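Two-component system sensor histidine kinase (Bacteroides thetaiotaomicron, PDB 3OTT) probably acts as a membrane-bound sensor histidine kinase that also regulates transcription, with this extracellular part, built of beta-propellers and a beta-sandwich, apparently serving as the saccharide sensor. Local coordinates at residues I152-K155 against D156-Y160; I207-E210 against G211-F214; M363-K366 against T367-L370; I409-T413 against G414-T418. All coordinates share one frame; numbering follows the deposited sequence.

Overall arrangement
Four short hairpins and loops show how propeller blades are turned at their ends. Following the chain from the N terminus, interaction 1 (152-160) closes the bend between strands 148-153 and 159-163, the first pair in one blade. Interaction 2 (207-214) does the same for strands 204-209 and 212-217, the middle pair of the next blade; the centres of these two contacts are about 19 Å apart. In the second propeller, interaction 3 (363-370) folds the loop between strands 359-361 and 375-380, and interaction 4 (409-418) the loop between strands 403-410 and 421-426, each linking successive blades. All four are in series, and none nests or crosses.

Interaction 1: residues I152-K155 against D156-Y160; sequences IRTK and DNQIY
Ile152 and Tyr160 form an antiparallel hydrogen-bonded pair, with Ile152 N giving to Tyr160 O and Tyr160 N to Ile152 O at 3.0 Å. Beyond the non-hydrogen-bonded pair of Arg153 and Ile159, Thr154 uses its backbone twice: its N reaches Gln158 O, while its O takes the N-H of Asn157 at 2.8 Å. With Asn157 in the left-handed region (phi 70°), this is a type I turn followed by a G1 beta bulge, a classic way to end a hairpin, here joining the first two strands of a propeller blade.

Side-chain hydrogen bonds tighten the bend. Thr154 OG1, set between its own backbone N and carbonyl carbon (chi1 56°), donates to Asp156 OD1 from above the carboxylate plane, 2.6 Å away, and accepts the Gln158 N-H at 3.2 Å. On the face that carries Arg153 and Ile159, Arg153 NH1 meets Asn157 OD1 at 2.8 Å; the oxygen lies in the guanidinium plane, but the nitrogen stands above the amide plane. Gln111 of the preceding blade also donates to this OD1. An alanine at Arg153 would take away one of the two donors to Asn157 OD1 and is likely to let the amide turn more freely.

Apolar contacts fill in the rest: Ile159 CD1 lies 3.9 Å from Arg153 CG, and Thr154 CG2 approaches Tyr160 CE1 at 3.8 Å.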
ATOM      1  N   ILE B 152      16.222 -16.094  -9.467  1.00 16.09           N
ATOM      2  CA  ILE B 152      15.513 -15.009  -8.779  1.00 17.06           C
ATOM      3  C   ILE B 152      14.570 -14.231  -9.659  1.00 17.16           C
ATOM      4  O   ILE B 152      14.755 -14.107 -10.883  1.00 16.93           O
ATOM      5  CB  ILE B 152      16.458 -13.970  -8.052  1.00 17.25           C
ATOM      6  CG1 ILE B 152      17.370 -13.299  -9.053  1.00 14.71           C
ATOM      7  CG2 ILE B 152      17.176 -14.584  -6.791  1.00 15.52           C
ATOM      8  CD1 ILE B 152      17.959 -11.951  -8.588  1.00 15.57           C
ATOM      9  N   ARG B 153      13.558 -13.687  -9.007  1.00 17.39           N
ATOM     10  CA  ARG B 153      12.663 -12.752  -9.655  1.00 18.50           C
ATOM     11  C   ARG B 153      12.941 -11.397  -9.069  1.00 18.79           C
ATOM     12  O   ARG B 153      12.950 -11.272  -7.852  1.00 18.64           O
ATOM     13  CB  ARG B 153      11.173 -13.099  -9.414  1.00 18.96           C
ATOM     14  CG  ARG B 153      10.260 -12.202 -10.274  1.00 20.22           C
ATOM     15  CD  ARG B 153       8.788 -12.307  -9.932  1.00 27.10           C
ATOM     16  NE  ARG B 153       8.485 -11.399  -8.867  1.00 30.68           N
ATOM     17  CZ  ARG B 153       7.758 -10.284  -8.956  1.00 30.52           C
ATOM     18  NH1 ARG B 153       7.140  -9.916 -10.065  1.00 30.74           N
ATOM     19  NH2 ARG B 153       7.631  -9.560  -7.864  1.00 30.43           N
ATOM     20  N   THR B 154      13.197 -10.401  -9.911  1.00 19.53           N
ATOM     21  CA  THR B 154      13.262  -9.003  -9.448  1.00 21.16           C
ATOM     22  C   THR B 154      11.867  -8.325  -9.330  1.00 22.40           C
ATOM     23  O   THR B 154      10.887  -8.833  -9.869  1.00 23.67           O
ATOM     24  CB  THR B 154      14.151  -8.145 -10.352  1.00 20.22           C
ATOM     25  OG1 THR B 154      13.677  -8.223 -11.686  1.00 22.13           O
ATOM     26  CG2 THR B 154      15.627  -8.581 -10.308  1.00 20.45           C
ATOM     27  N   LYS B 155      11.803  -7.179  -8.638  1.00 23.66           N
ATOM     28  CA  LYS B 155      10.587  -6.358  -8.460  1.00 25.07           C
ATOM     29  C   LYS B 155       9.956  -5.926  -9.781  1.00 25.06           C
ATOM     30  O   LYS B 155       8.752  -5.706  -9.868  1.00 25.55           O
ATOM     31  CB  LYS B 155      10.925  -5.117  -7.651  1.00 25.31           C
ATOM     32  CG  LYS B 155      10.423  -5.147  -6.224  1.00 31.89           C
ATOM     33  CD  LYS B 155      10.706  -6.497  -5.471  1.00 37.16           C
ATOM     34  CE  LYS B 155       9.906  -6.511  -4.165  1.00 39.72           C
ATOM     35  NZ  LYS B 155      10.384  -7.612  -3.300  1.00 41.68           N
ATOM     36  N   ASP B 156      10.767  -5.823 -10.812  1.00 25.08           N
ATOM     37  CA  ASP B 156      10.277  -5.432 -12.135  1.00 25.79           C
ATOM     38  C   ASP B 156      10.004  -6.686 -12.936  1.00 23.82           C
ATOM     39  O   ASP B 156       9.874  -6.635 -14.126  1.00 23.73           O
ATOM     40  CB  ASP B 156      11.329  -4.557 -12.822  1.00 27.00           C
ATOM     41  CG  ASP B 156      12.755  -5.074 -12.575  1.00 33.11           C
ATOM     42  OD1 ASP B 156      13.102  -6.168 -13.091  1.00 37.19           O
ATOM     43  OD2 ASP B 156      13.528  -4.418 -11.808  1.00 42.59           O
ATOM     44  N   ASN B 157       9.916  -7.823 -12.253  1.00 23.06           N
ATOM     45  CA  ASN B 157       9.367  -9.061 -12.846  1.00 22.28           C
ATOM     46  C   ASN B 157      10.279  -9.681 -13.920  1.00 21.37           C
ATOM     47  O   ASN B 157       9.803 -10.334 -14.814  1.00 22.56           O
ATOM     48  CB  ASN B 157       7.965  -8.867 -13.447  1.00 21.92           C
ATOM     49  CG  ASN B 157       7.168 -10.187 -13.516  1.00 24.66           C
ATOM     50  OD1 ASN B 157       7.261 -11.038 -12.624  1.00 22.09           O
ATOM     51  ND2 ASN B 157       6.395 -10.359 -14.577  1.00 24.21           N
ATOM     52  N   GLN B 158      11.579  -9.472 -13.819  1.00 19.83           N
ATOM     53  CA  GLN B 158      12.557 -10.148 -14.673  1.00 18.57           C
ATOM     54  C   GLN B 158      12.999 -11.443 -13.998  1.00 16.18           C
ATOM     55  O   GLN B 158      12.996 -11.518 -12.752  1.00 14.36           O
ATOM     56  CB  GLN B 158      13.797  -9.251 -14.830  1.00 18.54           C
ATOM     57  CG  GLN B 158      13.529  -7.963 -15.614  1.00 24.45           C
ATOM     58  CD  GLN B 158      13.469  -8.228 -17.087  1.00 31.40           C
ATOM     59  OE1 GLN B 158      12.490  -8.768 -17.576  1.00 36.00           O
ATOM     60  NE2 GLN B 158      14.546  -7.907 -17.803  1.00 35.24           N
ATOM     61  N   ILE B 159      13.435 -12.431 -14.801  1.00 14.23           N
ATOM     62  CA  ILE B 159      13.922 -13.684 -14.257  1.00 12.20           C
ATOM     63  C   ILE B 159      15.372 -13.889 -14.598  1.00 12.07           C
ATOM     64  O   ILE B 159      15.719 -13.981 -15.784  1.00 12.91           O
ATOM     65  CB  ILE B 159      13.101 -14.890 -14.751  1.00 11.68           C
ATOM     66  CG1 ILE B 159      11.592 -14.723 -14.478  1.00 11.53           C
ATOM     67  CG2 ILE B 159      13.652 -16.164 -14.230  1.00  9.88           C
ATOM     68  CD1 ILE B 159      11.175 -14.778 -13.003  1.00 16.79           C
ATOM     69  N   TYR B 160      16.199 -14.030 -13.543  1.00 11.78           N
ATOM     70  CA  TYR B 160      17.630 -14.220 -13.665  1.00 12.06           C
ATOM     71  C   TYR B 160      17.971 -15.642 -13.319  1.00 12.14           C
ATOM     72  O   TYR B 160      17.524 -16.142 -12.308  1.00 13.17           O
ATOM     73  CB  TYR B 160      18.412 -13.215 -12.787  1.00 12.55           C
ATOM     74  CG  TYR B 160      18.387 -11.796 -13.346  1.00 13.18           C
ATOM     75  CD1 TYR B 160      17.382 -10.937 -13.010  1.00  9.72           C
ATOM     76  CD2 TYR B 160      19.371 -11.348 -14.228  1.00 15.91           C
ATOM     77  CE1 TYR B 160      17.349  -9.645 -13.472  1.00 13.78           C
ATOM     78  CE2 TYR B 160      19.345 -10.056 -14.755  1.00 18.47           C
ATOM     79  CZ  TYR B 160      18.298  -9.217 -14.383  1.00 19.26           C
ATOM     80  OH  TYR B 160      18.214  -7.944 -14.865  1.00 21.14           O
TER

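Interaction 2: residues I207-E210 against G211-F214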
ATOM      1  N   ILE B 207      25.779 -11.145  -7.751  1.00 13.14           N
ATOM      2  CA  ILE B 207      26.080 -12.424  -8.413  1.00 13.89           C
ATOM      3  C   ILE B 207      27.311 -13.071  -7.775  1.00 14.76           C
ATOM      4  O   ILE B 207      28.403 -12.542  -7.818  1.00 15.08           O
ATOM      5  CB  ILE B 207      26.373 -12.208  -9.920  1.00 14.73           C
ATOM      6  CG1 ILE B 207      25.222 -11.398 -10.572  1.00 13.66           C
ATOM      7  CG2 ILE B 207      26.473 -13.567 -10.620  1.00 13.42           C
ATOM      8  CD1 ILE B 207      25.662 -10.575 -11.746  1.00 15.88           C
ATOM      9  N   GLY B 208      27.116 -14.172  -7.081  1.00 16.13           N
ATOM     10  CA  GLY B 208      28.231 -14.867  -6.437  1.00 15.76           C
ATOM     11  C   GLY B 208      28.621 -16.100  -7.228  1.00 16.83           C
ATOM     12  O   GLY B 208      27.789 -16.916  -7.621  1.00 16.93           O
ATOM     13  N   THR B 209      29.911 -16.218  -7.454  1.00 17.64           N
ATOM     14  CA  THR B 209      30.514 -17.233  -8.257  1.00 18.90           C
ATOM     15  C   THR B 209      31.714 -17.809  -7.492  1.00 20.16           C
ATOM     16  O   THR B 209      32.046 -17.379  -6.383  1.00 20.95           O
ATOM     17  CB  THR B 209      31.047 -16.635  -9.607  1.00 19.73           C
ATOM     18  OG1 THR B 209      32.136 -15.734  -9.345  1.00 22.97           O
ATOM     19  CG2 THR B 209      29.966 -15.884 -10.412  1.00 17.86           C
ATOM     20  N   GLU B 210      32.372 -18.784  -8.084  1.00 21.33           N
ATOM     21  CA  GLU B 210      33.683 -19.147  -7.651  1.00 23.31           C
ATOM     22  C   GLU B 210      34.619 -18.036  -8.052  1.00 23.18           C
ATOM     23  O   GLU B 210      34.855 -17.805  -9.238  1.00 23.97           O
ATOM     24  CB  GLU B 210      34.138 -20.457  -8.316  1.00 25.65           C
ATOM     25  CG  GLU B 210      35.595 -20.856  -7.957  1.00 34.55           C
ATOM     26  CD  GLU B 210      35.886 -22.406  -7.973  1.00 47.28           C
ATOM     27  OE1 GLU B 210      34.916 -23.231  -8.029  1.00 49.28           O
ATOM     28  OE2 GLU B 210      37.109 -22.791  -7.897  1.00 49.81           O
ATOM     29  N   GLY B 211      35.149 -17.336  -7.059  1.00 22.55           N
ATOM     30  CA  GLY B 211      36.235 -16.394  -7.273  1.00 22.83           C
ATOM     31  C   GLY B 211      35.875 -14.910  -7.261  1.00 21.49           C
ATOM     32  O   GLY B 211      36.754 -14.070  -7.150  1.00 22.97           O
ATOM     33  N   TYR B 212      34.606 -14.573  -7.401  1.00 18.51           N
ATOM     34  CA  TYR B 212      34.225 -13.192  -7.604  1.00 16.63           C
ATOM     35  C   TYR B 212      32.846 -12.990  -7.074  1.00 15.53           C
ATOM     36  O   TYR B 212      32.025 -13.911  -7.089  1.00 14.72           O
ATOM     37  CB  TYR B 212      34.137 -12.883  -9.096  1.00 17.28           C
ATOM     38  CG  TYR B 212      35.423 -12.966  -9.837  1.00 19.16           C
ATOM     39  CD1 TYR B 212      35.827 -14.154 -10.435  1.00 19.17           C
ATOM     40  CD2 TYR B 212      36.250 -11.835  -9.946  1.00 19.74           C
ATOM     41  CE1 TYR B 212      37.049 -14.236 -11.129  1.00 21.07           C
ATOM     42  CE2 TYR B 212      37.452 -11.902 -10.672  1.00 24.22           C
ATOM     43  CZ  TYR B 212      37.852 -13.096 -11.235  1.00 22.21           C
ATOM     44  OH  TYR B 212      39.030 -13.121 -11.968  1.00 26.90           O
ATOM     45  N   LEU B 213      32.606 -11.759  -6.675  1.00 12.88           N
ATOM     46  CA  LEU B 213      31.317 -11.214  -6.395  1.00 12.80           C
ATOM     47  C   LEU B 213      31.092 -10.028  -7.429  1.00 12.84           C
ATOM     48  O   LEU B 213      31.936  -9.104  -7.507  1.00 13.26           O
ATOM     49  CB  LEU B 213      31.342 -10.626  -4.985  1.00 12.24           C
ATOM     50  CG  LEU B 213      30.030 -10.037  -4.467  1.00 13.05           C
ATOM     51  CD1 LEU B 213      28.857 -11.048  -4.586  1.00 12.10           C
ATOM     52  CD2 LEU B 213      30.192  -9.515  -3.030  1.00 12.96           C
ATOM     53  N   PHE B 214      30.021 -10.102  -8.220  1.00 10.76           N
ATOM     54  CA  PHE B 214      29.673  -9.081  -9.216  1.00 11.46           C
ATOM     55  C   PHE B 214      28.471  -8.307  -8.796  1.00 12.72           C
ATOM     56  O   PHE B 214      27.576  -8.850  -8.129  1.00 11.98           O
ATOM     57  CB  PHE B 214      29.375  -9.707 -10.545  1.00 10.63           C
ATOM     58  CG  PHE B 214      30.556 -10.414 -11.162  1.00 12.01           C
ATOM     59  CD1 PHE B 214      30.747 -11.766 -10.970  1.00 11.09           C
ATOM     60  CD2 PHE B 214      31.470  -9.704 -11.992  1.00 11.47           C
ATOM     61  CE1 PHE B 214      31.887 -12.445 -11.606  1.00 14.61           C
ATOM     62  CE2 PHE B 214      32.576 -10.345 -12.603  1.00 14.48           C
ATOM     63  CZ  PHE B 214      32.786 -11.744 -12.389  1.00 12.34           C
TER
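Ile207 and Phe214 face each other as an antiparallel hydrogen-bonded pair, and the two short strand segments run at 166° to one another, their axes 4.9 Å apart at the closest. This is a tight beta hairpin at the middle of a four-stranded propeller blade, and Glu210 and Gly211 make its turn, with backbone angles close to those of a type II turn. Gly211 has a positive phi, at which a CB would collide with the carbonyl oxygen of Glu210, so only a residue without a side chain sits comfortably at this corner.

On the face that carries Ile207 and Phe214, the two side chains touch near their roots, CB to CB at 4.0 Å, and CD1 of the isoleucine also reaches the phenylalanine CB. The aromatic ring crosses the Thr209 side chain at about a right angle, Thr209 OG1 lying at its edge, near its plane, 4.0 Å from Phe214 CE1. Pro183, Val184 and Ile223 pack against the same phenylalanine. On the other face, Leu213 CD1 comes to 3.6 Å from Ile207 O and lies near Gly208 CA. Tyr212 points its hydroxyl to the backbone N of His185.

The last rung before the turn is doubled. Tyr212 O accepts the Thr209 N-H almost head-on at 3.2 Å and, from a different direction, the Thr209 hydroxyl: a chi1 of 67°, with OG1 between the backbone N and the carbonyl carbon, brings OG1 to 2.9 Å from Tyr212 O, tilted 31° from the carbonyl plane.

Interaction 3: residues M363-K366 against T367-L370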
ATOM      1  N   MET B 363      -9.576  15.334   5.354  1.00 21.92           N
ATOM      2  CA  MET B 363     -10.336  16.119   4.455  1.00 24.52           C
ATOM      3  C   MET B 363     -10.433  15.360   3.153  1.00 26.14           C
ATOM      4  O   MET B 363      -9.433  14.922   2.596  1.00 27.67           O
ATOM      5  CB  MET B 363      -9.704  17.521   4.289  1.00 24.65           C
ATOM      6  CG  MET B 363     -10.077  18.251   3.009  1.00 29.36           C
ATOM      7  SD  MET B 363     -11.686  19.051   3.054  1.00 37.93           S
ATOM      8  CE  MET B 363     -12.864  17.777   2.612  1.00 42.71           C
ATOM      9  N   GLY B 364     -11.662  15.206   2.679  1.00 28.83           N
ATOM     10  CA  GLY B 364     -11.954  14.630   1.387  1.00 30.86           C
ATOM     11  C   GLY B 364     -12.496  13.216   1.536  1.00 33.56           C
ATOM     12  O   GLY B 364     -13.068  12.685   0.555  1.00 33.73           O
ATOM     13  N   ASP B 365     -12.288  12.602   2.730  1.00 33.16           N
ATOM     14  CA  ASP B 365     -12.626  11.185   2.944  1.00 34.35           C
ATOM     15  C   ASP B 365     -14.117  11.068   2.983  1.00 34.96           C
ATOM     16  O   ASP B 365     -14.780  11.723   3.774  1.00 35.30           O
ATOM     17  CB  ASP B 365     -12.051  10.619   4.243  1.00 34.51           C
ATOM     18  CG  ASP B 365     -12.172   9.105   4.323  1.00 35.34           C
ATOM     19  OD1 ASP B 365     -13.168   8.597   4.880  1.00 34.96           O
ATOM     20  OD2 ASP B 365     -11.288   8.414   3.788  1.00 38.95           O
ATOM     21  N   LYS B 366     -14.647  10.242   2.107  1.00 36.46           N
ATOM     22  CA  LYS B 366     -16.086  10.061   2.029  1.00 38.05           C
ATOM     23  C   LYS B 366     -16.725   9.641   3.357  1.00 36.56           C
ATOM     24  O   LYS B 366     -17.841  10.029   3.635  1.00 38.87           O
ATOM     25  CB  LYS B 366     -16.449   9.047   0.920  1.00 39.72           C
ATOM     26  CG  LYS B 366     -16.111   9.501  -0.520  1.00 43.93           C
ATOM     27  CD  LYS B 366     -16.373  11.019  -0.739  1.00 49.22           C
ATOM     28  CE  LYS B 366     -16.707  11.315  -2.205  1.00 52.23           C
ATOM     29  NZ  LYS B 366     -17.512  12.579  -2.319  1.00 54.42           N
ATOM     30  N   THR B 367     -16.037   8.868   4.176  1.00 33.40           N
ATOM     31  CA  THR B 367     -16.723   8.251   5.295  1.00 32.30           C
ATOM     32  C   THR B 367     -16.373   8.918   6.586  1.00 28.95           C
ATOM     33  O   THR B 367     -17.218   8.997   7.456  1.00 27.74           O
ATOM     34  CB  THR B 367     -16.320   6.778   5.447  1.00 32.89           C
ATOM     35  OG1 THR B 367     -16.307   6.203   4.158  1.00 35.13           O
ATOM     36  CG2 THR B 367     -17.317   6.020   6.327  1.00 34.10           C
ATOM     37  N   TYR B 368     -15.113   9.352   6.693  1.00 25.99           N
ATOM     38  CA  TYR B 368     -14.553   9.944   7.896  1.00 24.39           C
ATOM     39  C   TYR B 368     -13.903  11.310   7.622  1.00 24.29           C
ATOM     40  O   TYR B 368     -12.673  11.457   7.705  1.00 23.49           O
ATOM     41  CB  TYR B 368     -13.577   8.985   8.581  1.00 24.39           C
ATOM     42  CG  TYR B 368     -14.175   7.636   8.939  1.00 25.49           C
ATOM     43  CD1 TYR B 368     -15.134   7.530   9.939  1.00 27.39           C
ATOM     44  CD2 TYR B 368     -13.812   6.473   8.249  1.00 26.78           C
ATOM     45  CE1 TYR B 368     -15.729   6.287  10.257  1.00 27.61           C
ATOM     46  CE2 TYR B 368     -14.406   5.229   8.568  1.00 30.03           C
ATOM     47  CZ  TYR B 368     -15.345   5.160   9.589  1.00 29.21           C
ATOM     48  OH  TYR B 368     -15.940   3.963   9.931  1.00 35.80           O
ATOM     49  N   PRO B 369     -14.730  12.328   7.317  1.00 24.15           N
ATOM     50  CA  PRO B 369     -14.127  13.609   6.943  1.00 23.31           C
ATOM     51  C   PRO B 369     -13.608  14.419   8.117  1.00 22.73           C
ATOM     52  O   PRO B 369     -13.997  14.187   9.248  1.00 23.56           O
ATOM     53  CB  PRO B 369     -15.271  14.337   6.190  1.00 23.58           C
ATOM     54  CG  PRO B 369     -16.566  13.730   6.765  1.00 23.37           C
ATOM     55  CD  PRO B 369     -16.211  12.387   7.378  1.00 24.38           C
ATOM     56  N   LEU B 370     -12.669  15.317   7.842  1.00 22.30           N
ATOM     57  CA  LEU B 370     -12.246  16.342   8.770  1.00 22.31           C
ATOM     58  C   LEU B 370     -12.320  17.695   8.097  1.00 22.54           C
ATOM     59  O   LEU B 370     -12.109  17.783   6.890  1.00 24.24           O
ATOM     60  CB  LEU B 370     -10.818  16.133   9.191  1.00 21.19           C
ATOM     61  CG  LEU B 370     -10.543  15.474  10.526  1.00 21.90           C
ATOM     62  CD1 LEU B 370      -9.062  15.691  10.912  1.00 18.00           C
ATOM     63  CD2 LEU B 370     -11.463  15.996  11.557  1.00 18.79           C
TER
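Asp365 CG lies anti to the backbone N (chi1 -169°), and the carboxylate is turned (chi2 -93°) to place OD1 before the backbone nitrogens of Thr367 and Tyr368. Both donate to this one oxygen. Tyr368 N, 2.8 Å from Asp365 OD1, meets the anti lone pair, whereas Thr367 N, at 3.0 Å from the same OD1, comes from above the carboxylate plane. The bond to the residue two places on makes this an Asx turn, and the second bond extends its hold by one residue.

The flanks approach more loosely. The Pro369 ring turns its CB toward Asp365 O, 3.6 Å away, and at the ends of the loop Met363 CA makes a CA-H...O contact of 3.4 Å with Leu370 O. The Tyr368 ring leads away from the bend, carrying Thr367 CG2 over one face; it packs edge-to-face with Tyr361, and its hydroxyl has a weak bond from Arg402. This loop carries the chain from one propeller blade to the next, and it also meets the second subunit, where Asn73 of that chain donates to Met363 O and Glu354 of that chain touches Lys366.

Replacing Asp365 with an alanine would probably leave the N-H groups of Thr367 and Tyr368 without their shared acceptor and let the bend flex. Within the bend both hydrogen bonds between the two segments end on one carboxylate oxygen, and two converging N-H dipoles would be expected to stabilise its negative charge.

Interaction 4: residues I409-T413 against G414-T418; sequences IVDNT and GTYNT
Asp411 and Tyr416 hold the loop together through both backbone and side chain. The carboxylate of Asp411 stands between its own backbone N and carbonyl carbon (chi1 78°), which folds it over the type I turn running from Asp411 to Gly414. From there OD1 takes two N-H groups: Thr415 N on the syn lone pair, 2.8 Å from Asp411 OD1, and Tyr416 N from above the carboxylate plane, along a nearly straight bond of 172°. The Tyr416 ring lies beside the same carboxylate, their planes 45° apart, with ring atom CD1 3.9 Å from Asp411 CG. Thr415 CG2 rests over one face of this ring.

The second oxygen faces the turn itself. Thr413 OG1, likewise between its backbone N and carbonyl carbon, comes close to Asp411 OD2 in a very short hydrogen bond whose exact length should not be pressed; the same OG1 accepts from Thr415 OG1 at 2.8 Å. Gly414, at a positive phi where a side chain would collide with the preceding carbonyl, donates its N-H to Asp411 O.

Farther back, Asp411 N gives to Tyr416 O, and Val410 CG1 touches Asn417 CB at 3.8 Å. Thr418 tucks CG2 against Ile409 CB at 3.6 Å, while Ile434 of the next blade packs on both residues. The loop leads from the last strand of one propeller blade to the first strand of the next. Two backbone N-H groups thus converge on OD1 of a buried aspartate, and they would be expected to help keep the carboxylate ionised.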
ATOM      1  N   ILE B 409     -16.107  29.800  15.765  1.00 18.78           N
ATOM      2  CA  ILE B 409     -16.117  30.727  16.892  1.00 19.97           C
ATOM      3  C   ILE B 409     -15.501  32.069  16.511  1.00 20.63           C
ATOM      4  O   ILE B 409     -14.407  32.105  15.945  1.00 21.14           O
ATOM      5  CB  ILE B 409     -15.294  30.110  18.048  1.00 18.62           C
ATOM      6  CG1 ILE B 409     -15.990  28.837  18.574  1.00 17.74           C
ATOM      7  CG2 ILE B 409     -14.973  31.135  19.129  1.00 16.84           C
ATOM      8  CD1 ILE B 409     -15.053  27.949  19.392  1.00 12.08           C
ATOM      9  N   VAL B 410     -16.194  33.164  16.804  1.00 22.14           N
ATOM     10  CA  VAL B 410     -15.679  34.505  16.548  1.00 23.17           C
ATOM     11  C   VAL B 410     -15.719  35.351  17.814  1.00 23.11           C
ATOM     12  O   VAL B 410     -16.461  35.027  18.725  1.00 24.14           O
ATOM     13  CB  VAL B 410     -16.459  35.239  15.437  1.00 24.61           C
ATOM     14  CG1 VAL B 410     -16.390  34.457  14.115  1.00 25.13           C
ATOM     15  CG2 VAL B 410     -17.882  35.465  15.836  1.00 25.80           C
ATOM     16  N   ASP B 411     -14.924  36.425  17.885  1.00 21.75           N
ATOM     17  CA  ASP B 411     -15.056  37.356  19.010  1.00 21.97           C
ATOM     18  C   ASP B 411     -16.349  38.177  18.884  1.00 21.96           C
ATOM     19  O   ASP B 411     -17.006  38.174  17.834  1.00 22.30           O
ATOM     20  CB  ASP B 411     -13.807  38.259  19.094  1.00 21.16           C
ATOM     21  CG  ASP B 411     -13.839  39.373  18.069  1.00 23.45           C
ATOM     22  OD1 ASP B 411     -13.977  39.085  16.862  1.00 25.33           O
ATOM     23  OD2 ASP B 411     -13.813  40.551  18.472  1.00 26.23           O
ATOM     24  N   ASN B 412     -16.709  38.910  19.925  1.00 23.17           N
ATOM     25  CA  ASN B 412     -17.950  39.741  19.900  1.00 24.47           C
ATOM     26  C   ASN B 412     -18.006  40.835  18.803  1.00 25.05           C
ATOM     27  O   ASN B 412     -19.098  41.185  18.358  1.00 25.61           O
ATOM     28  CB  ASN B 412     -18.218  40.393  21.280  1.00 26.11           C
ATOM     29  CG  ASN B 412     -17.120  41.346  21.699  1.00 28.61           C
ATOM     30  OD1 ASN B 412     -16.022  40.924  22.011  1.00 35.26           O
ATOM     31  ND2 ASN B 412     -17.401  42.649  21.667  1.00 34.65           N
ATOM     32  N   THR B 413     -16.851  41.367  18.378  1.00 23.91           N
ATOM     33  CA  THR B 413     -16.830  42.417  17.326  1.00 24.86           C
ATOM     34  C   THR B 413     -16.985  41.747  15.938  1.00 24.93           C
ATOM     35  O   THR B 413     -17.250  42.396  14.944  1.00 24.45           O
ATOM     36  CB  THR B 413     -15.489  43.268  17.298  1.00 24.47           C
ATOM     37  OG1 THR B 413     -14.386  42.414  16.945  1.00 22.71           O
ATOM     38  CG2 THR B 413     -15.177  43.990  18.630  1.00 23.30           C
ATOM     39  N   GLY B 414     -16.787  40.436  15.894  1.00 24.75           N
ATOM     40  CA  GLY B 414     -16.879  39.696  14.655  1.00 26.29           C
ATOM     41  C   GLY B 414     -15.641  39.757  13.788  1.00 27.10           C
ATOM     42  O   GLY B 414     -15.736  39.465  12.623  1.00 28.65           O
ATOM     43  N   THR B 415     -14.494  40.146  14.350  1.00 27.23           N
ATOM     44  CA  THR B 415     -13.264  40.431  13.585  1.00 27.21           C
ATOM     45  C   THR B 415     -12.297  39.240  13.570  1.00 25.66           C
ATOM     46  O   THR B 415     -11.666  38.934  12.579  1.00 24.88           O
ATOM     47  CB  THR B 415     -12.549  41.628  14.220  1.00 27.40           C
ATOM     48  OG1 THR B 415     -13.463  42.718  14.287  1.00 30.75           O
ATOM     49  CG2 THR B 415     -11.348  42.056  13.390  1.00 29.51           C
ATOM     50  N   TYR B 416     -12.178  38.569  14.704  1.00 24.45           N
ATOM     51  CA  TYR B 416     -11.246  37.501  14.853  1.00 23.21           C
ATOM     52  C   TYR B 416     -12.030  36.211  14.958  1.00 22.87           C
ATOM     53  O   TYR B 416     -13.184  36.187  15.401  1.00 22.76           O
ATOM     54  CB  TYR B 416     -10.413  37.715  16.112  1.00 23.99           C
ATOM     55  CG  TYR B 416      -9.767  39.083  16.188  1.00 27.52           C
ATOM     56  CD1 TYR B 416     -10.062  39.933  17.245  1.00 30.38           C
ATOM     57  CD2 TYR B 416      -8.825  39.506  15.211  1.00 28.99           C
ATOM     58  CE1 TYR B 416      -9.480  41.181  17.330  1.00 36.33           C
ATOM     59  CE2 TYR B 416      -8.230  40.751  15.276  1.00 32.16           C
ATOM     60  CZ  TYR B 416      -8.558  41.595  16.347  1.00 37.40           C
ATOM     61  OH  TYR B 416      -7.989  42.864  16.467  1.00 42.55           O
ATOM     62  N   ASN B 417     -11.409  35.124  14.547  1.00 20.72           N
ATOM     63  CA  ASN B 417     -12.097  33.882  14.572  1.00 19.33           C
ATOM     64  C   ASN B 417     -11.093  32.790  14.904  1.00 17.90           C
ATOM     65  O   ASN B 417      -9.883  33.064  15.095  1.00 15.41           O
ATOM     66  CB  ASN B 417     -12.804  33.632  13.233  1.00 18.84           C
ATOM     67  CG  ASN B 417     -11.815  33.478  12.078  1.00 23.03           C
ATOM     68  OD1 ASN B 417     -10.844  32.712  12.176  1.00 24.05           O
ATOM     69  ND2 ASN B 417     -12.049  34.215  10.988  1.00 24.08           N
ATOM     70  N   THR B 418     -11.593  31.558  14.863  1.00 17.02           N
ATOM     71  CA  THR B 418     -10.899  30.395  15.361  1.00 16.53           C
ATOM     72  C   THR B 418     -10.432  29.422  14.243  1.00 16.81           C
ATOM     73  O   THR B 418     -10.030  28.297  14.508  1.00 16.13           O
ATOM     74  CB  THR B 418     -11.874  29.768  16.387  1.00 17.72           C
ATOM     75  OG1 THR B 418     -11.166  29.086  17.386  1.00 26.33           O
ATOM     76  CG2 THR B 418     -12.834  28.858  15.749  1.00 10.92           C
TER